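Local coordinates for protein Adhesin/hemolysin (Burkholderia pseudomallei 1026a, PDB 4G6V) that acts as the toxic C-terminal part of a contact-dependent growth inhibition system, a tRNA-cleaving nuclease held here by its immunity protein, at residues A[112-115]-A[116-120]. Residues are numbered along the deposited sequence; the frame is centred on the assembly and turned at random.
Sequences RNIA and TTISN
The carbonyl oxygen of N113 is gripped twice by a single residue, T117, one helical turn further on. T117 OG1 lies 2.7 Å from N113 O and T117 N 2.8 Å from the same atom, and the two donors come from opposite faces of the carbonyl plane. This is the way a threonine inside a helix usually settles its hydroxyl: with OG1 anti to its own carbonyl carbon (chi1 -64°), the group leans back over the preceding turn. T116 does much the same to R112 O, more loosely: its N bonds in the carbonyl plane at 2.8 Å, while OG1 stands above that plane at 3.3 Å. Straighter backbone bonds, I118 N to I114 O and S119 N to A115 O, continue the ladder. Further along, N120 turns its amide back: N120 ND2 reaches T116 O at 2.8 Å and shares it with N120 N, which comes from the opposite face. On the side facing the sheet the contact turns apolar: I114 CG2 meets I118 CD1 at 4.2 Å, and both isoleucines rest on Y104 of strand 99-104. T117 OG1 also bonds to N97 of the CdiI chain, and its side chain lies near K121, a probable active-site residue. The segments thus form consecutive turns of helix 111-123, the crossover of a beta-alpha-beta unit in this PDDEXK-clan nuclease domain, with the immunity protein packed beside the probable active site.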
ATOM      1  N   ARG A 112     -15.500   0.869   2.117  1.00 41.79           N
ATOM      2  CA  ARG A 112     -15.471   0.465   0.716  1.00 45.84           C
ATOM      3  C   ARG A 112     -14.103   0.760   0.116  1.00 41.65           C
ATOM      4  O   ARG A 112     -13.497  -0.094  -0.557  1.00 36.03           O
ATOM      5  CB  ARG A 112     -16.589   1.155  -0.070  1.00 43.31           C
ATOM      6  CG  ARG A 112     -17.974   0.750   0.427  1.00 66.06           C
ATOM      7  CD  ARG A 112     -19.145   1.332  -0.400  1.00 76.60           C
ATOM      8  NE  ARG A 112     -20.341   1.462   0.445  1.00 86.75           N
ATOM      9  CZ  ARG A 112     -21.419   2.195   0.140  1.00 91.57           C
ATOM     10  NH1 ARG A 112     -21.476   2.868  -1.000  1.00 95.89           N
ATOM     11  NH2 ARG A 112     -22.465   2.253   0.959  1.00 90.61           N
ATOM     12  N   ASN A 113     -13.612   1.963   0.396  1.00 34.99           N
ATOM     13  CA  ASN A 113     -12.310   2.403  -0.093  1.00 36.68           C
ATOM     14  C   ASN A 113     -11.186   1.546   0.476  1.00 34.74           C
ATOM     15  O   ASN A 113     -10.217   1.216  -0.223  1.00 30.96           O
ATOM     16  CB  ASN A 113     -12.094   3.889   0.214  1.00 33.78           C
ATOM     17  CG  ASN A 113     -12.986   4.800  -0.636  1.00 38.27           C
ATOM     18  OD1 ASN A 113     -13.935   4.350  -1.272  1.00 45.56           O
ATOM     19  ND2 ASN A 113     -12.679   6.083  -0.642  1.00 51.07           N
ATOM     20  N   ILE A 114     -11.335   1.169   1.741  1.00 25.33           N
ATOM     21  CA  ILE A 114     -10.386   0.270   2.358  1.00 30.47           C
ATOM     22  C   ILE A 114     -10.318  -1.036   1.573  1.00 29.30           C
ATOM     23  O   ILE A 114      -9.228  -1.525   1.277  1.00 24.36           O
ATOM     24  CB  ILE A 114     -10.739  -0.020   3.833  1.00 33.54           C
ATOM     25  CG1 ILE A 114     -10.755   1.283   4.629  1.00 26.79           C
ATOM     26  CG2 ILE A 114      -9.755  -1.033   4.439  1.00 21.83           C
ATOM     27  CD1 ILE A 114     -10.568   1.099   6.109  1.00 26.69           C
ATOM     28  N   ALA A 115     -11.480  -1.588   1.234  1.00 28.01           N
ATOM     29  CA  ALA A 115     -11.523  -2.772   0.366  1.00 36.64           C
ATOM     30  C   ALA A 115     -10.876  -2.492  -0.987  1.00 31.66           C
ATOM     31  O   ALA A 115     -10.019  -3.267  -1.424  1.00 31.22           O
ATOM     32  CB  ALA A 115     -12.953  -3.293   0.174  1.00 29.52           C
ATOM     33  N   THR A 116     -11.279  -1.396  -1.644  1.00 24.09           N
ATOM     34  CA  THR A 116     -10.729  -1.055  -2.957  1.00 31.04           C
ATOM     35  C   THR A 116      -9.202  -1.037  -2.878  1.00 32.74           C
ATOM     36  O   THR A 116      -8.492  -1.460  -3.796  1.00 32.05           O
ATOM     37  CB  THR A 116     -11.224   0.333  -3.465  1.00 38.94           C
ATOM     38  OG1 THR A 116     -12.644   0.317  -3.668  1.00 40.52           O
ATOM     39  CG2 THR A 116     -10.550   0.703  -4.777  1.00 19.37           C
ATOM     40  N   THR A 117      -8.709  -0.561  -1.748  1.00 31.43           N
ATOM     41  CA  THR A 117      -7.290  -0.339  -1.567  1.00 32.52           C
ATOM     42  C   THR A 117      -6.591  -1.673  -1.455  1.00 32.84           C
ATOM     43  O   THR A 117      -5.631  -1.942  -2.168  1.00 34.47           O
ATOM     44  CB  THR A 117      -7.045   0.591  -0.330  1.00 30.35           C
ATOM     45  OG1 THR A 117      -7.636   1.867  -0.608  1.00 22.80           O
ATOM     46  CG2 THR A 117      -5.562   0.780  -0.028  1.00 20.61           C
ATOM     47  N   ILE A 118      -7.091  -2.511  -0.559  1.00 34.19           N
ATOM     48  CA  ILE A 118      -6.603  -3.866  -0.416  1.00 26.37           C
ATOM     49  C   ILE A 118      -6.612  -4.591  -1.759  1.00 33.39           C
ATOM     50  O   ILE A 118      -5.589  -5.144  -2.195  1.00 32.45           O
ATOM     51  CB  ILE A 118      -7.498  -4.661   0.540  1.00 29.31           C
ATOM     52  CG1 ILE A 118      -7.131  -4.346   1.988  1.00 36.36           C
ATOM     53  CG2 ILE A 118      -7.327  -6.159   0.299  1.00 40.46           C
ATOM     54  CD1 ILE A 118      -8.232  -4.674   2.975  1.00 35.16           C
ATOM     55  N   SER A 119      -7.779  -4.608  -2.397  1.00 31.86           N
ATOM     56  CA  SER A 119      -7.940  -5.255  -3.702  1.00 31.12           C
ATOM     57  C   SER A 119      -6.792  -4.890  -4.643  1.00 32.02           C
ATOM     58  O   SER A 119      -6.134  -5.781  -5.205  1.00 26.44           O
ATOM     59  CB  SER A 119      -9.282  -4.874  -4.327  1.00 26.73           C
ATOM     60  OG  SER A 119      -9.548  -5.679  -5.456  1.00 30.87           O
ATOM     61  N   ASN A 120      -6.530  -3.583  -4.780  1.00 27.79           N
ATOM     62  CA  ASN A 120      -5.445  -3.115  -5.643  1.00 28.65           C
ATOM     63  C   ASN A 120      -4.021  -3.381  -5.161  1.00 30.82           C
ATOM     64  O   ASN A 120      -3.121  -3.629  -5.974  1.00 32.15           O
ATOM     65  CB  ASN A 120      -5.652  -1.669  -6.041  1.00 17.32           C
ATOM     66  CG  ASN A 120      -6.785  -1.516  -7.038  1.00 30.60           C
ATOM     67  OD1 ASN A 120      -6.640  -1.847  -8.224  1.00 27.71           O
ATOM     68  ND2 ASN A 120      -7.938  -1.065  -6.560  1.00 29.91           N
TER